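Local coordinates for protein pantothenate synthetase (PDB 3QTT) that probably catalyses the ATP-dependent condensation of pantoate with beta-alanine to give pantothenate, by way of a pantoyl-adenylate intermediate, at residues 63-68 / 123-128; 108-113 / 127-132; 189-194 / 250-255. All coordinates share one frame; numbering follows the deposited sequence. Where two conformers were deposited one is given.

Contact 1. Residues 63-68 / 123-128; sequences QFNNPN and SRPGHF. With BAL (beta-alanine), chain F; PRO (proline), chain D.
Gln63 and Arg124 line the substrate pocket of this synthetase, and each donates to the carboxylate of the bound beta-alanine. NE2 of Gln63 makes a nearly straight hydrogen bond to OXT of the ligand (3.2 Å, 172° at the hydrogen), while NH1 of Arg124 reaches its O atom at 2.9 Å. The two segments thus supply one donor to each carboxylate oxygen, consistent with the predicted role of Gln63 in binding beta-alanine and pantoate. The same NE2 of Gln63 also bonds weakly to O of a bound free proline at 3.1 Å. Gln63 places CG between its backbone N and carbonyl carbon (chi1 77°) and runs on extended, which carries its amide alongside the imidazole of His127. Both groups point the same way, with their planes 85° apart. NH1 of Arg124 lies over one face of that imidazole, toward its rim. The guanidinium is held from a second direction as well: NE of Arg124 donates to Asn65 OD1 at 3.0 Å, an acceptor lying close to the guanidinium plane. A water completes the bracket: it accepts from NH2 of Arg124 and N of Asn66 and donates to Asn65 OD1, so this amide oxygen is gripped twice. The Asn65 side chain crosses Pro125 at about a right angle, its ND2 3.5 Å from Pro125 CD. Phe64 presents one ring face to OXT of beta-alanine, near the rim, and meets Tyr70 edge-to-face. In the surrounding fold, Asn66 is the N-cap of helix 67-72, its OD1 accepting from Asp69 N, and Gly126 holds the N-cap position of helix 127-142; the contact therefore joins the beginnings of two helices beside the pocket.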
loop_
_atom_site.group_PDB
_atom_site.type_symbol
_atom_site.label_atom_id
_atom_site.label_comp_id
_atom_site.label_asym_id
_atom_site.label_seq_id
_atom_site.Cartn_x
_atom_site.Cartn_y
_atom_site.Cartn_z
ATOM N N GLN A 63 6.640 -2.452 -12.981
ATOM C CA GLN A 63 7.986 -2.586 -12.440
ATOM C C GLN A 63 9.072 -2.624 -13.499
ATOM O O GLN A 63 10.251 -2.746 -13.183
ATOM C CB GLN A 63 8.091 -3.731 -11.445
ATOM C CG GLN A 63 8.142 -5.041 -12.102
ATOM C CD GLN A 63 7.795 -6.123 -11.162
ATOM O OE1 GLN A 63 6.756 -6.081 -10.506
ATOM N NE2 GLN A 63 8.661 -7.096 -11.062
ATOM N N PHE A 64 8.678 -2.511 -14.759
ATOM C CA PHE A 64 9.678 -2.365 -15.809
ATOM C C PHE A 64 9.904 -0.905 -16.127
ATOM O O PHE A 64 9.080 -0.283 -16.790
ATOM C CB PHE A 64 9.203 -3.060 -17.080
ATOM C CG PHE A 64 9.295 -4.548 -17.022
ATOM C CD1 PHE A 64 10.293 -5.220 -17.712
ATOM C CD2 PHE A 64 8.385 -5.281 -16.281
ATOM C CE1 PHE A 64 10.371 -6.594 -17.668
ATOM C CE2 PHE A 64 8.469 -6.681 -16.216
ATOM C CZ PHE A 64 9.451 -7.327 -16.908
ATOM N N ASN A 65 11.064 -0.388 -15.732
ATOM C CA ASN A 65 11.447 0.993 -16.032
ATOM C C ASN A 65 11.901 1.116 -17.485
ATOM O O ASN A 65 11.854 2.186 -18.075
ATOM C CB ASN A 65 12.564 1.470 -15.093
ATOM C CG ASN A 65 13.775 0.531 -15.088
ATOM O OD1 ASN A 65 13.656 -0.681 -14.820
ATOM N ND2 ASN A 65 14.946 1.090 -15.388
ATOM N N ASN A 66 12.324 -0.010 -18.049
ATOM C CA ASN A 66 12.744 -0.093 -19.441
ATOM C C ASN A 66 11.685 -0.745 -20.357
ATOM O O ASN A 66 11.451 -1.954 -20.270
ATOM C CB ASN A 66 14.051 -0.883 -19.514
ATOM C CG ASN A 66 14.692 -0.801 -20.864
ATOM O OD1 ASN A 66 14.049 -1.042 -21.896
ATOM N ND2 ASN A 66 15.971 -0.437 -20.878
ATOM N N PRO A 67 11.068 0.044 -21.253
ATOM C CA PRO A 67 9.958 -0.490 -22.051
ATOM C C PRO A 67 10.425 -1.605 -22.975
ATOM O O PRO A 67 9.716 -2.602 -23.148
ATOM C CB PRO A 67 9.530 0.715 -22.894
ATOM C CG PRO A 67 10.810 1.450 -23.122
ATOM C CD PRO A 67 11.561 1.322 -21.793
ATOM N N ASN A 68 11.601 -1.442 -23.575
ATOM C CA ASN A 68 12.113 -2.464 -24.480
ATOM C C ASN A 68 12.369 -3.760 -23.696
ATOM O O ASN A 68 12.190 -4.868 -24.213
ATOM C CB ASN A 68 13.354 -1.973 -25.247
ATOM C CG ASN A 68 13.708 -2.875 -26.435
ATOM O OD1 ASN A 68 13.007 -2.892 -27.456
ATOM N ND2 ASN A 68 14.808 -3.624 -26.307
ATOM N N SER A 123 19.597 2.126 -9.958
ATOM C CA SER A 123 19.611 1.614 -11.336
ATOM C C SER A 123 18.281 1.522 -12.085
ATOM O O SER A 123 18.220 1.868 -13.265
ATOM C CB SER A 123 20.320 0.266 -11.416
ATOM O OG SER A 123 21.648 0.507 -11.827
ATOM N N ARG A 124 17.238 1.003 -11.443
ATOM C CA ARG A 124 15.943 0.971 -12.100
ATOM C C ARG A 124 15.020 1.892 -11.332
ATOM O O ARG A 124 14.499 1.511 -10.284
ATOM C CB ARG A 124 15.390 -0.462 -12.082
ATOM C CG ARG A 124 16.375 -1.524 -12.610
ATOM C CD ARG A 124 15.791 -2.917 -12.529
ATOM N NE ARG A 124 14.661 -3.134 -13.438
ATOM C CZ ARG A 124 13.907 -4.235 -13.418
ATOM N NH1 ARG A 124 14.167 -5.204 -12.540
ATOM N NH2 ARG A 124 12.895 -4.385 -14.267
ATOM N N PRO A 125 14.768 3.096 -11.873
ATOM C CA PRO A 125 13.926 4.018 -11.102
ATOM C C PRO A 125 12.481 3.570 -11.212
ATOM O O PRO A 125 12.058 3.215 -12.310
ATOM C CB PRO A 125 14.149 5.371 -11.799
ATOM C CG PRO A 125 15.336 5.176 -12.711
ATOM C CD PRO A 125 15.281 3.720 -13.105
ATOM N N GLY A 126 11.732 3.622 -10.115
ATOM C CA GLY A 126 10.362 3.136 -10.108
ATOM C C GLY A 126 10.156 1.624 -10.140
ATOM O O GLY A 126 9.033 1.157 -9.991
ATOM N N HIS A 127 11.219 0.851 -10.331
ATOM C CA HIS A 127 11.051 -0.579 -10.369
ATOM C C HIS A 127 10.431 -1.061 -9.046
ATOM O O HIS A 127 9.389 -1.732 -9.053
ATOM C CB HIS A 127 12.380 -1.271 -10.643
ATOM C CG HIS A 127 12.371 -2.735 -10.324
ATOM N ND1 HIS A 127 13.029 -3.263 -9.232
ATOM C CD2 HIS A 127 11.769 -3.779 -10.943
ATOM C CE1 HIS A 127 12.838 -4.570 -9.195
ATOM N NE2 HIS A 127 12.080 -4.910 -10.227
ATOM N N PHE A 128 11.061 -0.694 -7.926
ATOM C CA PHE A 128 10.604 -1.081 -6.573
ATOM C C PHE A 128 9.159 -0.674 -6.224
ATOM O O PHE A 128 8.397 -1.450 -5.662
ATOM C CB PHE A 128 11.587 -0.598 -5.487
ATOM C CG PHE A 128 12.890 -1.431 -5.388
ATOM C CD1 PHE A 128 12.916 -2.791 -5.728
ATOM C CD2 PHE A 128 14.084 -0.841 -4.950
ATOM C CE1 PHE A 128 14.099 -3.538 -5.617
ATOM C CE2 PHE A 128 15.264 -1.577 -4.863
ATOM C CZ PHE A 128 15.273 -2.924 -5.182
HETATM N N BAL F . 13.385 -8.527 -9.459
HETATM C CB BAL F . 12.590 -9.345 -10.337
HETATM C CA BAL F . 11.563 -8.667 -11.196
HETATM C C BAL F . 11.967 -7.879 -12.422
HETATM O O BAL F . 13.146 -7.920 -12.865
HETATM O OXT BAL F . 11.128 -7.155 -13.034
HETATM N N PRO D . 8.183 -10.597 -6.974
HETATM C CA PRO D . 8.702 -9.872 -8.138
HETATM C C PRO D . 7.565 -9.300 -8.967
HETATM O O PRO D . 7.333 -9.699 -10.107
HETATM C CB PRO D . 9.426 -10.960 -8.938
HETATM C CG PRO D . 9.538 -12.124 -8.036
HETATM C CD PRO D . 8.386 -12.047 -7.105
HETATM O OXT PRO D . 6.838 -8.426 -8.503
HETATM O O HOH W 1 12.750 -2.745 -16.796
#

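Contact 2. Residues 108-113 / 127-132; sequences RIEPKL and HFSGML. With PRO (proline), chain D; BAL (beta-alanine), chain F.
Ile109 and Leu132 cross at about a right angle where helix 127-142 packs on strand 107-111, which carries the sheet on into the second subunit. Residues 108-111 pair antiparallel with a strand of that subunit, so one sheet runs through the interface and the helix lies against it. The axes of strand 108-111 and helix 127-132 approach to 6.7 Å, their N-to-C directions 134° apart. Between them Ile109 CG2 meets Leu132 CB at 3.6 Å. Pro111 adds a second apolar wedge: its CG touches Leu132 CD1 at 3.9 Å, and the Pro111 and Phe128 side chains cross at about a right angle, CG of the proline meeting Phe128 CB. Ser129 supplies the polar element. The hydroxyl OG of Ser129, turned away from the backbone N (chi1 -171°), sits between two oxygens, 2.7 Å from Ile109 O and 2.8 Å from OE1 of Glu110, the latter in one of two deposited conformers. OE2 of Glu110 makes a salt bridge to Lys112 of the second subunit. Another flank of the helix serves the pocket, where Met131 CG lies 3.3 Å from OXT of the bound proline. Thr133 OG1 bonds both Ile109 N and Ser129 O, while the Ser129 CA-H makes a further contact to Ile109 O, CA to O 3.2 Å.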
loop_
_atom_site.group_PDB
_atom_site.type_symbol
_atom_site.label_atom_id
_atom_site.label_comp_id
_atom_site.label_asym_id
_atom_site.label_seq_id
_atom_site.Cartn_x
_atom_site.Cartn_y
_atom_site.Cartn_z
ATOM N N ARG A 108 -0.062 3.508 -5.443
ATOM C CA ARG A 108 1.211 2.827 -5.549
ATOM C C ARG A 108 1.898 2.885 -4.221
ATOM O O ARG A 108 1.717 3.848 -3.471
ATOM C CB ARG A 108 2.101 3.519 -6.563
ATOM C CG ARG A 108 1.368 4.020 -7.764
ATOM C CD ARG A 108 2.255 4.931 -8.539
ATOM N NE ARG A 108 1.593 5.397 -9.747
ATOM C CZ ARG A 108 2.225 5.711 -10.876
ATOM N NH1 ARG A 108 3.553 5.586 -10.958
ATOM N NH2 ARG A 108 1.525 6.139 -11.928
ATOM N N ILE A 109 2.675 1.839 -3.942
ATOM C CA ILE A 109 3.582 1.820 -2.821
ATOM C C ILE A 109 4.832 2.555 -3.234
ATOM O O ILE A 109 5.472 2.197 -4.209
ATOM C CB ILE A 109 3.943 0.390 -2.483
ATOM C CG1 ILE A 109 2.676 -0.373 -2.119
ATOM C CG2 ILE A 109 4.996 0.326 -1.359
ATOM C CD1 ILE A 109 2.242 -0.168 -0.691
ATOM N N GLU A 110 5.178 3.598 -2.500
ATOM C CA GLU A 110 6.415 4.301 -2.771
ATOM C C GLU A 110 7.331 4.137 -1.567
ATOM O O GLU A 110 7.013 4.633 -0.485
ATOM C CB GLU A 110 6.137 5.773 -3.070
ATOM C CG GLU A 110 5.117 5.992 -4.195
ATOM C CD GLU A 110 5.699 5.873 -5.597
ATOM O OE1 GLU A 110 6.796 5.297 -5.757
ATOM O OE2 GLU A 110 5.053 6.360 -6.549
ATOM N N PRO A 111 8.439 3.385 -1.733
ATOM C CA PRO A 111 9.420 3.190 -0.661
ATOM C C PRO A 111 10.264 4.423 -0.409
ATOM O O PRO A 111 10.834 4.930 -1.368
ATOM C CB PRO A 111 10.330 2.078 -1.210
ATOM C CG PRO A 111 9.980 1.892 -2.623
ATOM C CD PRO A 111 8.955 2.906 -3.025
ATOM N N LYS A 112 10.396 4.859 0.840
ATOM C CA LYS A 112 11.464 5.772 1.195
ATOM C C LYS A 112 12.269 5.115 2.301
ATOM O O LYS A 112 11.868 5.153 3.459
ATOM C CB LYS A 112 10.863 7.063 1.740
ATOM C CG LYS A 112 9.738 7.634 0.896
ATOM C CD LYS A 112 10.254 8.278 -0.385
ATOM C CE LYS A 112 9.226 9.239 -0.964
ATOM N NZ LYS A 112 9.806 10.018 -2.078
ATOM N N LEU A 113 13.454 4.626 1.954
ATOM C CA LEU A 113 14.355 3.943 2.876
ATOM C C LEU A 113 15.655 4.062 2.190
ATOM O O LEU A 113 15.673 4.279 0.984
ATOM C CB LEU A 113 14.105 2.447 2.967
ATOM C CG LEU A 113 12.766 1.743 3.036
ATOM C CD1 LEU A 113 12.114 1.704 1.631
ATOM C CD2 LEU A 113 13.003 0.334 3.614
ATOM N N HIS A 127 11.219 0.851 -10.331
ATOM C CA HIS A 127 11.051 -0.579 -10.369
ATOM C C HIS A 127 10.431 -1.061 -9.046
ATOM O O HIS A 127 9.389 -1.732 -9.053
ATOM C CB HIS A 127 12.380 -1.271 -10.643
ATOM C CG HIS A 127 12.371 -2.735 -10.324
ATOM N ND1 HIS A 127 13.029 -3.263 -9.232
ATOM C CD2 HIS A 127 11.769 -3.779 -10.943
ATOM C CE1 HIS A 127 12.838 -4.570 -9.195
ATOM N NE2 HIS A 127 12.080 -4.910 -10.227
ATOM N N PHE A 128 11.061 -0.694 -7.926
ATOM C CA PHE A 128 10.604 -1.081 -6.573
ATOM C C PHE A 128 9.159 -0.674 -6.224
ATOM O O PHE A 128 8.397 -1.450 -5.662
ATOM C CB PHE A 128 11.587 -0.598 -5.487
ATOM C CG PHE A 128 12.890 -1.431 -5.388
ATOM C CD1 PHE A 128 12.916 -2.791 -5.728
ATOM C CD2 PHE A 128 14.084 -0.841 -4.950
ATOM C CE1 PHE A 128 14.099 -3.538 -5.617
ATOM C CE2 PHE A 128 15.264 -1.577 -4.863
ATOM C CZ PHE A 128 15.273 -2.924 -5.182
ATOM N N SER A 129 8.774 0.533 -6.583
ATOM C CA SER A 129 7.395 0.949 -6.415
ATOM C C SER A 129 6.462 -0.088 -7.039
ATOM O O SER A 129 5.475 -0.525 -6.414
ATOM C CB SER A 129 7.188 2.303 -7.089
ATOM O OG SER A 129 5.937 2.851 -6.784
ATOM N N GLY A 130 6.783 -0.469 -8.280
ATOM C CA GLY A 130 5.909 -1.314 -9.071
ATOM C C GLY A 130 5.839 -2.723 -8.511
ATOM O O GLY A 130 4.775 -3.329 -8.378
HETATM N N MSE A 131 6.996 -3.235 -8.141
HETATM C CA MSE A 131 7.068 -4.568 -7.601
HETATM C C MSE A 131 6.357 -4.607 -6.269
HETATM O O MSE A 131 5.671 -5.585 -5.955
HETATM C CB MSE A 131 8.524 -5.040 -7.524
HETATM C CG MSE A 131 8.705 -6.355 -6.815
HETATM SE SE MSE A 131 8.794 -6.110 -4.868
HETATM C CE MSE A 131 10.387 -5.003 -4.747
ATOM N N LEU A 132 6.515 -3.547 -5.487
ATOM C CA LEU A 132 5.859 -3.490 -4.189
ATOM C C LEU A 132 4.346 -3.362 -4.346
ATOM O O LEU A 132 3.581 -3.949 -3.587
ATOM C CB LEU A 132 6.410 -2.367 -3.331
ATOM C CG LEU A 132 7.790 -2.700 -2.760
ATOM C CD1 LEU A 132 8.330 -1.533 -1.956
ATOM C CD2 LEU A 132 7.735 -3.933 -1.889
HETATM N N PRO D . 8.183 -10.597 -6.974
HETATM C CA PRO D . 8.702 -9.872 -8.138
HETATM C C PRO D . 7.565 -9.300 -8.967
HETATM O O PRO D . 7.333 -9.699 -10.107
HETATM C CB PRO D . 9.426 -10.960 -8.938
HETATM C CG PRO D . 9.538 -12.124 -8.036
HETATM C CD PRO D . 8.386 -12.047 -7.105
HETATM O OXT PRO D . 6.838 -8.426 -8.503
HETATM N N BAL F . 13.385 -8.527 -9.459
HETATM C CB BAL F . 12.590 -9.345 -10.337
HETATM C CA BAL F . 11.563 -8.667 -11.196
HETATM C C BAL F . 11.967 -7.879 -12.422
HETATM O O BAL F . 13.146 -7.920 -12.865
HETATM O OXT BAL F . 11.128 -7.155 -13.034
#

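Contact 3. Residues 189-194 / 250-255; sequences SRNKNL and VRLIDN. With ANP (phosphoaminophosphonic acid-adenylate ester), chain C; BAL (beta-alanine), chain F.
The guanidinium of Arg190, carried on a chain whose CD lies 3.9 Å from Arg251 O, receives beta-alanine O at its edge, near its own plane. Arg190 NH1 donates to beta-alanine O at 3.0 Å, 163° at the hydrogen, and NH2 adds a weak bond to the same atom. O2B of the bound ATP analogue ANP approaches obliquely; Arg190 NH1 reaches it weakly at 3.1 Å. The first torsion (chi1 -64°) starts the chain off on the side away from the carbonyl carbon, and the extended run from CG to NE then reaches the ligands. NH2 also forms a salt bridge with Asp69, so the cation is held by an acidic residue as well as by ligand oxygens. As for the second flat group, the amide of Asn191, its side chain crosses Leu252 obliquely, OD1 facing both methyls, CD2 and CD1, while ND2 bonds to Pro186 O. Residues 189-191 form a 3-10 turn, of which Ser189 and Arg190, with Leu187 and Ser188, are predicted to bind ATP; the position of this loop recalls the KMSKS loop of related nucleotidyltransferases. Ser189 N donates to O3G of ANP at 2.9 Å, which fastens the turn to the terminal phosphate. Across from it stands strand 250-257, an outer strand of the three-stranded antiparallel C-terminal sheet. Val250 does most of the apolar filling: its CG1 is directed at Arg190 O, and its CG2 packs 3.7 Å from Asn193 CB and 4.1 Å from Leu194 CB. Further along the strand, Leu252 CD1 lies 4.3 Å from Leu194 CD2 of the loop. Asn193 ND2 is tied to Thr72 O, and the Arg251 guanidinium forms a salt bridge with Glu120.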
loop_
_atom_site.group_PDB
_atom_site.type_symbol
_atom_site.label_atom_id
_atom_site.label_comp_id
_atom_site.label_asym_id
_atom_site.label_seq_id
_atom_site.Cartn_x
_atom_site.Cartn_y
_atom_site.Cartn_z
ATOM N N SER A 189 15.651 -15.632 -16.174
ATOM C CA SER A 189 14.779 -15.758 -17.331
ATOM C C SER A 189 15.330 -15.012 -18.537
ATOM O O SER A 189 15.149 -15.420 -19.683
ATOM C CB SER A 189 13.392 -15.230 -16.984
ATOM O OG SER A 189 12.534 -16.289 -16.642
ATOM N N ARG A 190 15.987 -13.900 -18.255
ATOM C CA ARG A 190 16.526 -13.034 -19.288
ATOM C C ARG A 190 17.778 -13.646 -19.900
ATOM O O ARG A 190 18.332 -13.137 -20.874
ATOM C CB ARG A 190 16.809 -11.652 -18.707
ATOM C CG ARG A 190 15.554 -10.889 -18.221
ATOM C CD ARG A 190 15.965 -9.512 -17.683
ATOM N NE ARG A 190 14.883 -8.550 -17.507
ATOM C CZ ARG A 190 14.301 -8.280 -16.332
ATOM N NH1 ARG A 190 14.690 -8.942 -15.245
ATOM N NH2 ARG A 190 13.326 -7.364 -16.245
ATOM N N ASN A 191 18.224 -14.748 -19.321
ATOM C CA ASN A 191 19.348 -15.480 -19.882
ATOM C C ASN A 191 18.966 -16.168 -21.176
ATOM O O ASN A 191 19.839 -16.584 -21.935
ATOM C CB ASN A 191 19.888 -16.493 -18.877
ATOM C CG ASN A 191 20.509 -15.829 -17.675
ATOM O OD1 ASN A 191 20.686 -14.611 -17.647
ATOM N ND2 ASN A 191 20.874 -16.626 -16.692
ATOM N N LYS A 192 17.657 -16.279 -21.421
ATOM C CA LYS A 192 17.143 -16.875 -22.654
ATOM C C LYS A 192 17.421 -15.943 -23.774
ATOM O O LYS A 192 17.517 -16.346 -24.910
ATOM C CB LYS A 192 15.635 -17.120 -22.596
ATOM C CG LYS A 192 15.226 -18.243 -21.646
ATOM C CD LYS A 192 13.711 -18.397 -21.525
ATOM C CE LYS A 192 13.358 -19.405 -20.429
ATOM N NZ LYS A 192 14.047 -19.141 -19.119
ATOM N N ASN A 193 17.558 -14.674 -23.449
ATOM C CA ASN A 193 17.697 -13.672 -24.481
ATOM C C ASN A 193 19.127 -13.481 -24.935
ATOM O O ASN A 193 19.406 -12.710 -25.854
ATOM C CB ASN A 193 17.075 -12.344 -24.028
ATOM C CG ASN A 193 15.547 -12.356 -24.109
ATOM O OD1 ASN A 193 14.958 -13.162 -24.845
ATOM N ND2 ASN A 193 14.901 -11.462 -23.353
ATOM N N LEU A 194 20.046 -14.180 -24.299
ATOM C CA LEU A 194 21.441 -13.969 -24.644
ATOM C C LEU A 194 21.974 -14.994 -25.625
ATOM O O LEU A 194 21.676 -16.193 -25.550
ATOM C CB LEU A 194 22.334 -13.821 -23.406
ATOM C CG LEU A 194 22.122 -14.753 -22.224
ATOM C CD1 LEU A 194 22.539 -16.106 -22.666
ATOM C CD2 LEU A 194 22.946 -14.291 -21.036
ATOM N N VAL A 250 21.158 -7.604 -22.890
ATOM C CA VAL A 250 20.650 -8.388 -21.753
ATOM C C VAL A 250 21.276 -7.963 -20.415
ATOM O O VAL A 250 22.499 -7.905 -20.268
ATOM C CB VAL A 250 20.886 -9.893 -21.947
ATOM C CG1 VAL A 250 20.562 -10.624 -20.678
ATOM C CG2 VAL A 250 20.086 -10.448 -23.139
ATOM N N ARG A 251 20.417 -7.660 -19.446
ATOM C CA ARG A 251 20.848 -7.109 -18.158
ATOM C C ARG A 251 20.733 -8.115 -17.007
ATOM O O ARG A 251 19.643 -8.645 -16.747
ATOM C CB ARG A 251 20.042 -5.848 -17.823
ATOM C CG ARG A 251 20.467 -5.214 -16.533
ATOM C CD ARG A 251 19.467 -4.218 -15.998
ATOM N NE ARG A 251 20.014 -3.554 -14.821
ATOM C CZ ARG A 251 19.710 -3.879 -13.572
ATOM N NH1 ARG A 251 18.822 -4.848 -13.338
ATOM N NH2 ARG A 251 20.273 -3.214 -12.565
ATOM N N LEU A 252 21.851 -8.353 -16.310
ATOM C CA LEU A 252 21.904 -9.369 -15.245
ATOM C C LEU A 252 22.426 -8.892 -13.900
ATOM O O LEU A 252 23.419 -8.162 -13.814
ATOM C CB LEU A 252 22.747 -10.554 -15.682
ATOM C CG LEU A 252 22.186 -11.287 -16.881
ATOM C CD1 LEU A 252 23.210 -12.308 -17.283
ATOM C CD2 LEU A 252 20.816 -11.906 -16.563
ATOM N N ILE A 253 21.774 -9.340 -12.838
ATOM C CA ILE A 253 22.209 -8.936 -11.514
ATOM C C ILE A 253 22.628 -10.153 -10.732
ATOM O O ILE A 253 22.269 -11.285 -11.071
ATOM C CB ILE A 253 21.128 -8.152 -10.739
ATOM C CG1 ILE A 253 20.064 -9.096 -10.176
ATOM C CG2 ILE A 253 20.520 -7.102 -11.632
ATOM C CD1 ILE A 253 20.357 -9.594 -8.769
ATOM N N ASP A 254 23.440 -9.925 -9.709
ATOM C CA ASP A 254 23.843 -11.031 -8.870
ATOM C C ASP A 254 24.233 -10.398 -7.570
ATOM O O ASP A 254 24.473 -9.204 -7.534
ATOM C CB ASP A 254 25.012 -11.809 -9.502
ATOM C CG ASP A 254 25.191 -13.198 -8.908
ATOM O OD1 ASP A 254 24.547 -13.521 -7.888
ATOM O OD2 ASP A 254 26.004 -13.967 -9.458
ATOM N N ASN A 255 24.200 -11.190 -6.505
ATOM C CA ASN A 255 24.777 -10.857 -5.225
ATOM C C ASN A 255 25.105 -12.168 -4.549
ATOM O O ASN A 255 24.371 -13.140 -4.724
ATOM C CB ASN A 255 23.776 -10.108 -4.376
ATOM C CG ASN A 255 22.839 -11.037 -3.660
ATOM O OD1 ASN A 255 23.175 -11.585 -2.618
ATOM N ND2 ASN A 255 21.657 -11.234 -4.222
HETATM P PG ANP C . 14.496 -13.997 -13.089
HETATM O O1G ANP C . 15.957 -14.004 -12.921
HETATM O O2G ANP C . 13.751 -13.951 -11.701
HETATM O O3G ANP C . 13.980 -15.259 -13.855
HETATM P PB ANP C . 13.339 -11.795 -12.450
HETATM O O1B ANP C . 14.119 -11.850 -11.077
HETATM O O2B ANP C . 13.264 -10.316 -12.816
HETATM N N3B ANP C . 14.018 -12.634 -13.769
HETATM P PA ANP C . 11.156 -13.536 -11.485
HETATM O O1A ANP C . 10.524 -14.542 -12.312
HETATM O O2A ANP C . 10.001 -12.732 -10.921
HETATM O O3A ANP C . 11.887 -12.323 -12.296
HETATM O "O5'" ANP C . 11.725 -14.248 -10.211
HETATM C "C5'" ANP C . 10.734 -14.849 -9.414
HETATM C "C4'" ANP C . 11.023 -15.414 -8.093
HETATM O "O4'" ANP C . 11.936 -16.421 -8.302
HETATM C "C3'" ANP C . 11.709 -14.402 -7.227
HETATM O "O3'" ANP C . 11.433 -14.587 -5.864
HETATM C "C2'" ANP C . 13.073 -14.581 -7.576
HETATM O "O2'" ANP C . 13.940 -14.149 -6.584
HETATM C "C1'" ANP C . 13.174 -16.046 -7.685
HETATM N N9 ANP C . 14.371 -16.476 -8.422
HETATM C C8 ANP C . 14.766 -16.058 -9.616
HETATM N N7 ANP C . 15.933 -16.622 -9.935
HETATM C C5 ANP C . 16.282 -17.409 -8.911
HETATM C C6 ANP C . 17.375 -18.251 -8.704
HETATM N N6 ANP C . 18.380 -18.379 -9.675
HETATM N N1 ANP C . 17.430 -18.923 -7.551
HETATM C C2 ANP C . 16.470 -18.800 -6.624
HETATM N N3 ANP C . 15.397 -18.006 -6.796
HETATM C C4 ANP C . 15.291 -17.312 -7.932
HETATM N N BAL F . 13.385 -8.527 -9.459
HETATM C CB BAL F . 12.590 -9.345 -10.337
HETATM C CA BAL F . 11.563 -8.667 -11.196
HETATM C C BAL F . 11.967 -7.879 -12.422
HETATM O O BAL F . 13.146 -7.920 -12.865
HETATM O OXT BAL F . 11.128 -7.155 -13.034
#

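Beta-alanine is the common reference point. Contacts 1 and 3 bond its carboxylate, and contact 2 touches it through His127. Contacts 1 and 2, with centres 11 Å apart, share His127 and Phe128 at the start of helix 127-142; Gln63 OE1 also packs 3.3 Å from Met131 CA, so the pocket backs directly onto the helix that covers the dimer strand. Contacts 1 and 3 lie about 15 Å apart by their centres, yet Arg124 NH2 and Arg190 NH2 come within 3.6 Å, two cations gathered round one carboxylate. Contacts 2 and 3 do not touch: their centres are about 22 Å apart and their nearest atoms about 7 Å.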